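Local coordinates for protein (congerin I) (Conger myriaster, PDB 1C1L), which binds beta-galactosides such as lactose as a homodimeric galectin, although its physiological role is not yet known, at residues Phe12-Phe17 with Leu92-Asn97; Val33-Ser38 with Glu118-Leu123; Met61-Lys66 with Asn113-Glu118. All blocks are in the same frame, centred on the assembly; numbering follows the deposited sequence.

Contact 1 of 3, residues Phe12-Phe17 with Leu92-Asn97; sequences FTVGKF and LSYDIN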
loop_
_atom_site.group_PDB
_atom_site.type_symbol
_atom_site.label_atom_id
_atom_site.label_comp_id
_atom_site.label_asym_id
_atom_site.label_seq_id
_atom_site.Cartn_x
_atom_site.Cartn_y
_atom_site.Cartn_z
ATOM N N PHE A 12 -5.024 -6.922 -6.429
ATOM C CA PHE A 12 -5.075 -6.190 -7.674
ATOM C C PHE A 12 -5.446 -7.192 -8.757
ATOM O O PHE A 12 -4.594 -7.856 -9.355
ATOM C CB PHE A 12 -3.700 -5.534 -7.919
ATOM C CG PHE A 12 -3.661 -4.640 -9.153
ATOM C CD1 PHE A 12 -4.806 -3.962 -9.571
ATOM C CD2 PHE A 12 -2.477 -4.509 -9.878
ATOM C CE1 PHE A 12 -4.782 -3.158 -10.706
ATOM C CE2 PHE A 12 -2.452 -3.699 -11.016
ATOM C CZ PHE A 12 -3.601 -3.024 -11.431
ATOM N N THR A 13 -6.751 -7.360 -8.926
ATOM C CA THR A 13 -7.294 -8.289 -9.910
ATOM C C THR A 13 -7.890 -7.494 -11.055
ATOM O O THR A 13 -7.974 -6.257 -10.974
ATOM C CB THR A 13 -8.394 -9.175 -9.270
ATOM O OG1 THR A 13 -9.370 -8.303 -8.695
ATOM C CG2 THR A 13 -7.826 -10.105 -8.205
ATOM N N VAL A 14 -8.342 -8.168 -12.118
ATOM C CA VAL A 14 -9.017 -7.499 -13.213
ATOM C C VAL A 14 -10.192 -6.671 -12.689
ATOM O O VAL A 14 -10.981 -7.121 -11.854
ATOM C CB VAL A 14 -9.494 -8.580 -14.214
ATOM C CG1 VAL A 14 -10.526 -7.999 -15.179
ATOM C CG2 VAL A 14 -8.292 -9.108 -14.986
ATOM N N GLY A 15 -10.241 -5.422 -13.145
ATOM C CA GLY A 15 -11.313 -4.506 -12.802
ATOM C C GLY A 15 -11.001 -3.589 -11.626
ATOM O O GLY A 15 -11.754 -2.649 -11.398
ATOM N N LYS A 16 -9.938 -3.807 -10.850
ATOM C CA LYS A 16 -9.572 -2.945 -9.734
ATOM C C LYS A 16 -8.688 -1.826 -10.264
ATOM O O LYS A 16 -8.039 -1.993 -11.310
ATOM C CB LYS A 16 -8.796 -3.733 -8.678
ATOM C CG LYS A 16 -9.496 -4.954 -8.120
ATOM C CD LYS A 16 -10.712 -4.541 -7.320
ATOM C CE LYS A 16 -11.414 -5.762 -6.795
ATOM N NZ LYS A 16 -12.585 -5.397 -6.020
ATOM N N PHE A 17 -8.603 -0.706 -9.571
ATOM C CA PHE A 17 -7.800 0.434 -9.966
ATOM C C PHE A 17 -6.757 0.616 -8.896
ATOM O O PHE A 17 -7.070 0.891 -7.739
ATOM C CB PHE A 17 -8.652 1.696 -10.063
ATOM C CG PHE A 17 -9.600 1.576 -11.239
ATOM C CD1 PHE A 17 -10.783 0.846 -11.107
ATOM C CD2 PHE A 17 -9.266 2.138 -12.470
ATOM C CE1 PHE A 17 -11.622 0.669 -12.205
ATOM C CE2 PHE A 17 -10.109 1.961 -13.562
ATOM C CZ PHE A 17 -11.284 1.226 -13.430
ATOM N N LEU A 92 -3.429 2.348 -12.567
ATOM C CA LEU A 92 -3.354 1.206 -13.442
ATOM C C LEU A 92 -4.572 0.323 -13.227
ATOM O O LEU A 92 -5.024 0.114 -12.096
ATOM C CB LEU A 92 -2.135 0.354 -13.141
ATOM C CG LEU A 92 -0.733 0.919 -12.984
ATOM C CD1 LEU A 92 0.238 -0.179 -12.594
ATOM C CD2 LEU A 92 -0.284 1.493 -14.311
ATOM N N SER A 93 -5.107 -0.184 -14.314
ATOM C CA SER A 93 -6.121 -1.206 -14.276
ATOM C C SER A 93 -5.821 -2.103 -15.470
ATOM O O SER A 93 -4.979 -1.774 -16.323
ATOM C CB SER A 93 -7.519 -0.582 -14.377
ATOM O OG SER A 93 -7.743 0.244 -15.515
ATOM N N TYR A 94 -6.450 -3.261 -15.562
ATOM C CA TYR A 94 -6.197 -4.156 -16.664
ATOM C C TYR A 94 -7.326 -5.147 -16.837
ATOM O O TYR A 94 -8.157 -5.345 -15.942
ATOM C CB TYR A 94 -4.884 -4.912 -16.428
ATOM C CG TYR A 94 -4.833 -5.840 -15.223
ATOM C CD1 TYR A 94 -4.667 -5.343 -13.924
ATOM C CD2 TYR A 94 -4.913 -7.206 -15.453
ATOM C CE1 TYR A 94 -4.573 -6.237 -12.855
ATOM C CE2 TYR A 94 -4.819 -8.100 -14.393
ATOM C CZ TYR A 94 -4.646 -7.606 -13.106
ATOM O OH TYR A 94 -4.487 -8.516 -12.091
ATOM N N ASP A 95 -7.413 -5.714 -18.020
ATOM C CA ASP A 95 -8.279 -6.853 -18.219
ATOM C C ASP A 95 -7.373 -7.940 -18.801
ATOM O O ASP A 95 -6.161 -7.722 -18.897
ATOM C CB ASP A 95 -9.434 -6.461 -19.151
ATOM C CG ASP A 95 -9.097 -5.835 -20.491
ATOM O OD1 ASP A 95 -8.126 -6.213 -21.140
ATOM O OD2 ASP A 95 -9.850 -4.967 -20.895
ATOM N N ILE A 96 -7.900 -9.051 -19.328
ATOM C CA ILE A 96 -7.078 -10.154 -19.816
ATOM C C ILE A 96 -6.267 -9.758 -21.059
ATOM O O ILE A 96 -5.237 -10.366 -21.341
ATOM C CB ILE A 96 -8.045 -11.392 -20.075
ATOM C CG1 ILE A 96 -7.276 -12.679 -20.375
ATOM C CG2 ILE A 96 -8.923 -11.115 -21.276
ATOM C CD1 ILE A 96 -6.696 -13.381 -19.145
ATOM N N ASN A 97 -6.659 -8.701 -21.763
ATOM C CA ASN A 97 -5.998 -8.244 -22.992
ATOM C C ASN A 97 -5.037 -7.082 -22.856
ATOM O O ASN A 97 -3.997 -7.039 -23.509
ATOM C CB ASN A 97 -6.994 -7.796 -24.031
ATOM C CG ASN A 97 -8.020 -8.850 -24.353
ATOM O OD1 ASN A 97 -7.685 -10.012 -24.556
ATOM N ND2 ASN A 97 -9.301 -8.512 -24.388
HETATM O O HOH W 1 -7.559 -4.082 -13.034
#
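Y94 packs edge-on against F12 and grips the backbone of the same residue. Its CE1 edge stands over the centre of the F12 ring, with the centroids 5.0 Å apart and the planes at 81°, a T-shaped aromatic pair. Beyond the pair, Y94 OH donates to F12 O over 2.8 Å, approaching from outside the carbonyl plane. One residue is thus held at both its ring and its carbonyl. Chi1 of Y94, 64°, puts CG between the backbone N and the carbonyl carbon and raises the ring from the strand toward the 12-17 loop. V14 closes on another part of this ring, its CG2 lying 3.7 Å from Y94 CE2, the two side chains crossing nearly at right angles.

At the other end of the loop, S93 CB lies over the face of the F17 ring, 4.1 Å from its centroid, a CH-pi contact. The backbones meet more loosely: G15 N makes a weak hydrogen bond to Y94 O at 3.5 Å, and F17 CA approaches L92 O at the same distance. A water sits between the two segments, taking the hydrogen of Y94 N at 2.9 Å and, weakly, that of G15 N, and lying within hydrogen-bonding distance of T13 O and K16 O.

The loop itself is shaped by a type II turn from T13 to K16, closed by K16 N to T13 O at 3.1 Å; G15 occupies the position whose positive phi suits glycine. Further out, F12 O also meets L120 N, and F99 lies against the Y94 ring. D95 forms an Asx turn with N97 while its other oxygen bonds Y100. The loop between strands 5-7 and 18-24 thus lies against the end of strand 87-94, at one end of the galectin beta-sandwich and away from the sugar site.

Contact 2 of 3, residues Val33-Ser38 with Glu118-Leu123; sequences VNVGES and EFLPFL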
loop_
_atom_site.group_PDB
_atom_site.type_symbol
_atom_site.label_atom_id
_atom_site.label_comp_id
_atom_site.label_asym_id
_atom_site.label_seq_id
_atom_site.Cartn_x
_atom_site.Cartn_y
_atom_site.Cartn_z
ATOM N N VAL A 33 7.565 2.253 -12.605
ATOM C CA VAL A 33 6.534 1.573 -11.836
ATOM C C VAL A 33 6.545 0.177 -12.432
ATOM O O VAL A 33 6.476 -0.004 -13.656
ATOM C CB VAL A 33 5.140 2.193 -12.052
ATOM C CG1 VAL A 33 4.099 1.394 -11.293
ATOM C CG2 VAL A 33 5.145 3.640 -11.569
ATOM N N ASN A 34 6.665 -0.820 -11.558
ATOM C CA ASN A 34 6.756 -2.207 -11.969
ATOM C C ASN A 34 5.688 -3.050 -11.292
ATOM O O ASN A 34 5.617 -3.036 -10.064
ATOM C CB ASN A 34 8.111 -2.781 -11.578
ATOM C CG ASN A 34 9.237 -1.919 -12.100
ATOM O OD1 ASN A 34 9.635 -2.011 -13.264
ATOM N ND2 ASN A 34 9.748 -0.997 -11.292
ATOM N N VAL A 35 4.835 -3.742 -12.051
ATOM C CA VAL A 35 3.872 -4.683 -11.479
ATOM C C VAL A 35 4.025 -6.040 -12.146
ATOM O O VAL A 35 4.276 -6.175 -13.361
ATOM C CB VAL A 35 2.366 -4.264 -11.646
ATOM C CG1 VAL A 35 2.087 -3.110 -10.708
ATOM C CG2 VAL A 35 2.025 -3.871 -13.075
ATOM N N GLY A 36 3.897 -7.077 -11.334
ATOM C CA GLY A 36 4.011 -8.416 -11.843
ATOM C C GLY A 36 4.018 -9.400 -10.703
ATOM O O GLY A 36 3.346 -9.206 -9.685
ATOM N N GLU A 37 4.810 -10.446 -10.868
ATOM C CA GLU A 37 4.922 -11.480 -9.854
ATOM C C GLU A 37 6.123 -11.248 -8.941
ATOM O O GLU A 37 6.135 -11.653 -7.779
ATOM C CB GLU A 37 5.080 -12.826 -10.497
ATOM C CG GLU A 37 4.047 -13.395 -11.484
ATOM C CD GLU A 37 4.451 -14.790 -11.943
ATOM O OE1 GLU A 37 5.642 -15.070 -12.074
ATOM O OE2 GLU A 37 3.575 -15.618 -12.169
ATOM N N SER A 38 7.158 -10.590 -9.436
ATOM C CA SER A 38 8.381 -10.362 -8.686
ATOM C C SER A 38 9.185 -9.363 -9.496
ATOM O O SER A 38 8.831 -9.093 -10.645
ATOM C CB SER A 38 9.178 -11.673 -8.540
ATOM O OG SER A 38 9.680 -12.240 -9.758
ATOM N N GLU A 118 -4.450 -12.347 -14.511
ATOM C CA GLU A 118 -5.695 -11.900 -13.921
ATOM C C GLU A 118 -5.535 -11.460 -12.476
ATOM O O GLU A 118 -6.505 -11.022 -11.852
ATOM C CB GLU A 118 -6.715 -13.020 -13.991
ATOM C CG GLU A 118 -7.168 -13.154 -15.433
ATOM C CD GLU A 118 -8.143 -14.275 -15.703
ATOM O OE1 GLU A 118 -7.866 -15.418 -15.346
ATOM O OE2 GLU A 118 -9.177 -13.985 -16.291
ATOM N N PHE A 119 -4.324 -11.578 -11.941
ATOM C CA PHE A 119 -4.001 -11.188 -10.581
ATOM C C PHE A 119 -2.514 -10.823 -10.594
ATOM O O PHE A 119 -1.723 -11.543 -11.228
ATOM C CB PHE A 119 -4.265 -12.361 -9.619
ATOM C CG PHE A 119 -3.789 -12.052 -8.209
ATOM C CD1 PHE A 119 -4.388 -11.020 -7.484
ATOM C CD2 PHE A 119 -2.702 -12.747 -7.676
ATOM C CE1 PHE A 119 -3.887 -10.680 -6.236
ATOM C CE2 PHE A 119 -2.206 -12.397 -6.424
ATOM C CZ PHE A 119 -2.798 -11.365 -5.705
ATOM N N LEU A 120 -2.110 -9.729 -9.945
ATOM C CA LEU A 120 -0.707 -9.318 -9.896
ATOM C C LEU A 120 -0.302 -9.085 -8.443
ATOM O O LEU A 120 -0.795 -8.134 -7.827
ATOM C CB LEU A 120 -0.467 -8.025 -10.659
ATOM C CG LEU A 120 -0.728 -8.069 -12.158
ATOM C CD1 LEU A 120 -0.645 -6.669 -12.717
ATOM C CD2 LEU A 120 0.304 -8.941 -12.847
ATOM N N PRO A 121 0.537 -9.927 -7.838
ATOM C CA PRO A 121 0.897 -9.868 -6.418
ATOM C C PRO A 121 1.992 -8.896 -6.013
ATOM O O PRO A 121 2.220 -8.683 -4.822
ATOM C CB PRO A 121 1.259 -11.291 -6.098
ATOM C CG PRO A 121 1.985 -11.702 -7.354
ATOM C CD PRO A 121 1.067 -11.155 -8.431
ATOM N N PHE A 122 2.711 -8.319 -6.971
ATOM C CA PHE A 122 3.888 -7.538 -6.658
ATOM C C PHE A 122 3.913 -6.162 -7.313
ATOM O O PHE A 122 3.572 -6.001 -8.493
ATOM C CB PHE A 122 5.096 -8.376 -7.078
ATOM C CG PHE A 122 6.446 -7.701 -6.923
ATOM C CD1 PHE A 122 7.137 -7.818 -5.720
ATOM C CD2 PHE A 122 6.985 -6.956 -7.981
ATOM C CE1 PHE A 122 8.375 -7.188 -5.571
ATOM C CE2 PHE A 122 8.217 -6.327 -7.824
ATOM C CZ PHE A 122 8.908 -6.445 -6.620
ATOM N N LEU A 123 4.378 -5.205 -6.515
ATOM C CA LEU A 123 4.535 -3.830 -6.961
ATOM C C LEU A 123 5.857 -3.260 -6.466
ATOM O O LEU A 123 6.214 -3.427 -5.289
ATOM C CB LEU A 123 3.384 -2.960 -6.421
ATOM C CG LEU A 123 3.487 -1.417 -6.538
ATOM C CD1 LEU A 123 3.386 -0.999 -7.987
ATOM C CD2 LEU A 123 2.402 -0.760 -5.716
#
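The F122 ring carries S38 on one face: S38 CA lies 3.9 Å from the ring centroid, 18° off the normal, a CH-pi contact, while S38 C sits nearer the rim. G36 O and E37 O approach F122 obliquely, closest to its CB. Chi1 of F122, 176°, sets CG anti to the backbone N and carries the ring out against S38, just past the corner that the chain turns at G36 and E37.

G36 and F122 form an antiparallel hydrogen-bonded pair, with G36 N to F122 O at 3.1 Å and F122 N to G36 O at 2.9 Å. V35 and L123 make the adjacent non-hydrogen-bonded pair on the other face of the sheet from F122. There V35 CG1 meets L123 CD1 at 3.7 Å, and V35 CG2 meets L120 CD1 at 3.9 Å.

This apolar face turns inward, V33 and V35 packing on I90 and L92 of strand 87-94 in the opposing sheet. Strand 30-35 lies between 41-52 and 122-127; the latter is outermost within the chain, but F122 and L123 pair in parallel with a strand of the second subunit, which continues the sheet.

Contact 3 of 3, residues Met61-Lys66 with Asn113-Glu118; sequences MNSTLK and NRYSKE. With GAL (beta-D-galactopyranose), chain B.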
loop_
_atom_site.group_PDB
_atom_site.type_symbol
_atom_site.label_atom_id
_atom_site.label_comp_id
_atom_site.label_asym_id
_atom_site.label_seq_id
_atom_site.Cartn_x
_atom_site.Cartn_y
_atom_site.Cartn_z
ATOM N N MET A 61 7.622 1.443 -22.130
ATOM C CA MET A 61 6.852 0.374 -21.520
ATOM C C MET A 61 7.357 -0.952 -22.052
ATOM O O MET A 61 7.645 -1.101 -23.251
ATOM C CB MET A 61 5.385 0.517 -21.863
ATOM C CG MET A 61 4.785 1.762 -21.245
ATOM S SD MET A 61 3.068 1.974 -21.755
ATOM C CE MET A 61 3.356 2.846 -23.267
ATOM N N ASN A 62 7.482 -1.925 -21.159
ATOM C CA ASN A 62 7.941 -3.234 -21.549
ATOM C C ASN A 62 7.539 -4.231 -20.469
ATOM O O ASN A 62 6.904 -3.843 -19.475
ATOM C CB ASN A 62 9.453 -3.196 -21.709
ATOM C CG ASN A 62 9.961 -4.225 -22.709
ATOM O OD1 ASN A 62 9.264 -5.154 -23.121
ATOM N ND2 ASN A 62 11.218 -4.121 -23.113
ATOM N N SER A 63 7.914 -5.486 -20.653
ATOM C CA SER A 63 7.722 -6.572 -19.715
ATOM C C SER A 63 8.964 -7.460 -19.790
ATOM O O SER A 63 9.830 -7.301 -20.673
ATOM C CB SER A 63 6.470 -7.340 -20.119
ATOM O OG SER A 63 6.610 -7.964 -21.387
ATOM N N THR A 64 9.084 -8.385 -18.839
ATOM C CA THR A 64 10.170 -9.336 -18.821
ATOM C C THR A 64 9.749 -10.539 -17.987
ATOM O O THR A 64 9.047 -10.417 -16.976
ATOM C CB THR A 64 11.467 -8.718 -18.221
ATOM O OG1 THR A 64 12.420 -9.774 -18.320
ATOM C CG2 THR A 64 11.346 -8.172 -16.798
ATOM N N LEU A 65 10.168 -11.698 -18.450
ATOM C CA LEU A 65 10.015 -12.932 -17.707
ATOM C C LEU A 65 11.347 -13.332 -17.099
ATOM O O LEU A 65 11.423 -14.305 -16.348
ATOM C CB LEU A 65 9.508 -14.019 -18.644
ATOM C CG LEU A 65 8.061 -13.919 -19.131
ATOM C CD1 LEU A 65 7.778 -15.009 -20.147
ATOM C CD2 LEU A 65 7.122 -14.008 -17.934
ATOM N N LYS A 66 12.438 -12.626 -17.417
ATOM C CA LYS A 66 13.748 -13.033 -16.931
ATOM C C LYS A 66 14.545 -11.840 -16.426
ATOM O O LYS A 66 15.739 -11.663 -16.744
ATOM C CB LYS A 66 14.578 -13.704 -18.028
ATOM C CG LYS A 66 14.114 -15.007 -18.671
ATOM C CD LYS A 66 15.323 -15.813 -19.157
ATOM C CE LYS A 66 16.418 -15.077 -19.922
ATOM N NZ LYS A 66 15.951 -14.421 -21.128
ATOM N N ASN A 113 -1.457 -7.099 -22.233
ATOM C CA ASN A 113 -1.295 -7.974 -21.088
ATOM C C ASN A 113 -0.700 -9.205 -21.753
ATOM O O ASN A 113 -1.365 -10.167 -22.149
ATOM C CB ASN A 113 -2.648 -8.293 -20.451
ATOM C CG ASN A 113 -2.586 -9.192 -19.227
ATOM O OD1 ASN A 113 -1.586 -9.872 -18.966
ATOM N ND2 ASN A 113 -3.618 -9.251 -18.403
ATOM N N ARG A 114 0.616 -9.184 -21.904
ATOM C CA ARG A 114 1.352 -10.226 -22.612
ATOM C C ARG A 114 1.239 -11.635 -22.057
ATOM O O ARG A 114 1.200 -12.621 -22.797
ATOM C CB ARG A 114 2.816 -9.804 -22.667
ATOM C CG ARG A 114 2.964 -8.614 -23.601
ATOM C CD ARG A 114 4.377 -8.070 -23.611
ATOM N NE ARG A 114 4.557 -7.117 -24.694
ATOM C CZ ARG A 114 5.654 -6.363 -24.829
ATOM N NH1 ARG A 114 6.660 -6.378 -23.956
ATOM N NH2 ARG A 114 5.709 -5.535 -25.866
ATOM N N TYR A 115 1.109 -11.754 -20.745
ATOM C CA TYR A 115 1.100 -13.049 -20.095
ATOM C C TYR A 115 -0.287 -13.477 -19.613
ATOM O O TYR A 115 -0.391 -14.425 -18.841
ATOM C CB TYR A 115 2.118 -13.011 -18.935
ATOM C CG TYR A 115 3.463 -12.426 -19.362
ATOM C CD1 TYR A 115 4.108 -12.891 -20.514
ATOM C CD2 TYR A 115 4.006 -11.382 -18.621
ATOM C CE1 TYR A 115 5.299 -12.291 -20.926
ATOM C CE2 TYR A 115 5.195 -10.785 -19.028
ATOM C CZ TYR A 115 5.824 -11.246 -20.182
ATOM O OH TYR A 115 6.979 -10.644 -20.609
ATOM N N SER A 116 -1.355 -12.819 -20.058
ATOM C CA SER A 116 -2.723 -13.161 -19.663
ATOM C C SER A 116 -2.924 -13.328 -18.158
ATOM O O SER A 116 -3.474 -14.297 -17.632
ATOM C CB SER A 116 -3.145 -14.426 -20.419
ATOM O OG SER A 116 -3.106 -14.146 -21.817
ATOM N N LYS A 117 -2.485 -12.304 -17.452
ATOM C CA LYS A 117 -2.567 -12.274 -16.008
ATOM C C LYS A 117 -3.915 -11.744 -15.569
ATOM O O LYS A 117 -4.481 -10.858 -16.196
ATOM C CB LYS A 117 -1.476 -11.392 -15.422
ATOM C CG LYS A 117 -0.088 -11.946 -15.676
ATOM C CD LYS A 117 -0.018 -13.332 -15.064
ATOM C CE LYS A 117 1.424 -13.731 -14.971
ATOM N NZ LYS A 117 1.478 -14.958 -14.210
ATOM N N GLU A 118 -4.450 -12.347 -14.511
ATOM C CA GLU A 118 -5.695 -11.900 -13.921
ATOM C C GLU A 118 -5.535 -11.460 -12.476
ATOM O O GLU A 118 -6.505 -11.022 -11.852
ATOM C CB GLU A 118 -6.715 -13.020 -13.991
ATOM C CG GLU A 118 -7.168 -13.154 -15.433
ATOM C CD GLU A 118 -8.143 -14.275 -15.703
ATOM O OE1 GLU A 118 -7.866 -15.418 -15.346
ATOM O OE2 GLU A 118 -9.177 -13.985 -16.291
HETATM C C1 GAL B . 16.502 -1.062 -20.880
HETATM C C2 GAL B . 16.864 -0.594 -19.471
HETATM C C3 GAL B . 16.005 -1.311 -18.428
HETATM C C4 GAL B . 14.510 -1.196 -18.779
HETATM C C5 GAL B . 14.279 -1.619 -20.223
HETATM C C6 GAL B . 12.840 -1.428 -20.653
HETATM O O2 GAL B . 18.237 -0.874 -19.231
HETATM O O3 GAL B . 16.256 -0.737 -17.155
HETATM O O4 GAL B . 14.102 0.150 -18.586
HETATM O O5 GAL B . 15.116 -0.853 -21.124
HETATM O O6 GAL B . 12.651 -1.881 -21.971
#
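R114 reaches across to N62 and S63 with its chain extended from CG to NE. Its CB rests over the rim of one face of the neighbouring Y115 ring. Farther along, R114 CD passes 3.2 Å from S63 OG. The guanidinium then uses NH1 for two bonds in its own plane: to S63 OG at 3.0 Å, almost straight at 172°, and to N62 OD1, also at 3.0 Å but more bent. NH2 continues to the carbonyl of T73, so the group is fixed at both terminal nitrogens.

S63 OG passes the chain of bonds on, donating to Y115 OH at 2.8 Å; that hydroxyl is also hydrogen-bonded to E72 OE2. L65 covers the face of Y115 opposite R114 CB, its CD2 3.8 Å from the ring centroid and close to the normal.

The amide of N62 is turned 82° from the guanidinium plane. R114 NH1 meets its OD1 in the carbonyl plane, whereas the backbone N of S63, 2.8 Å from N62 OD1, comes in tilted from it. With the bond from ND2 to E72 O, these probably set the amide's orientation. ND2 also donates to galactose O6 over 2.9 Å at 171°. R114 probably acts as a second-shell residue, positioning one that contacts the galactose directly, in the galectin carbohydrate site that H45, R49 and E74 help complete.

The first halves come in the order 12-17, 33-38, 61-66 and the second halves follow as 92-97, 113-118 and 118-123, so contact 1 interlocks with both others, while the segments of contact 3 fall between those of contact 2. The centres of contacts 1 and 2 lie about 11 Å apart, and those of contacts 2 and 3 about 9 Å. Contacts 2 and 3 reach the sheet that binds the sugar; contact 1 includes the end of a strand of the opposing sheet. The 113-121 connection ties them together: it meets contact 1 through N113 and L120, and the K117-E37 salt bridge joins contact 2, which reaches the subunit interface, to contact 3, which reaches the galactose.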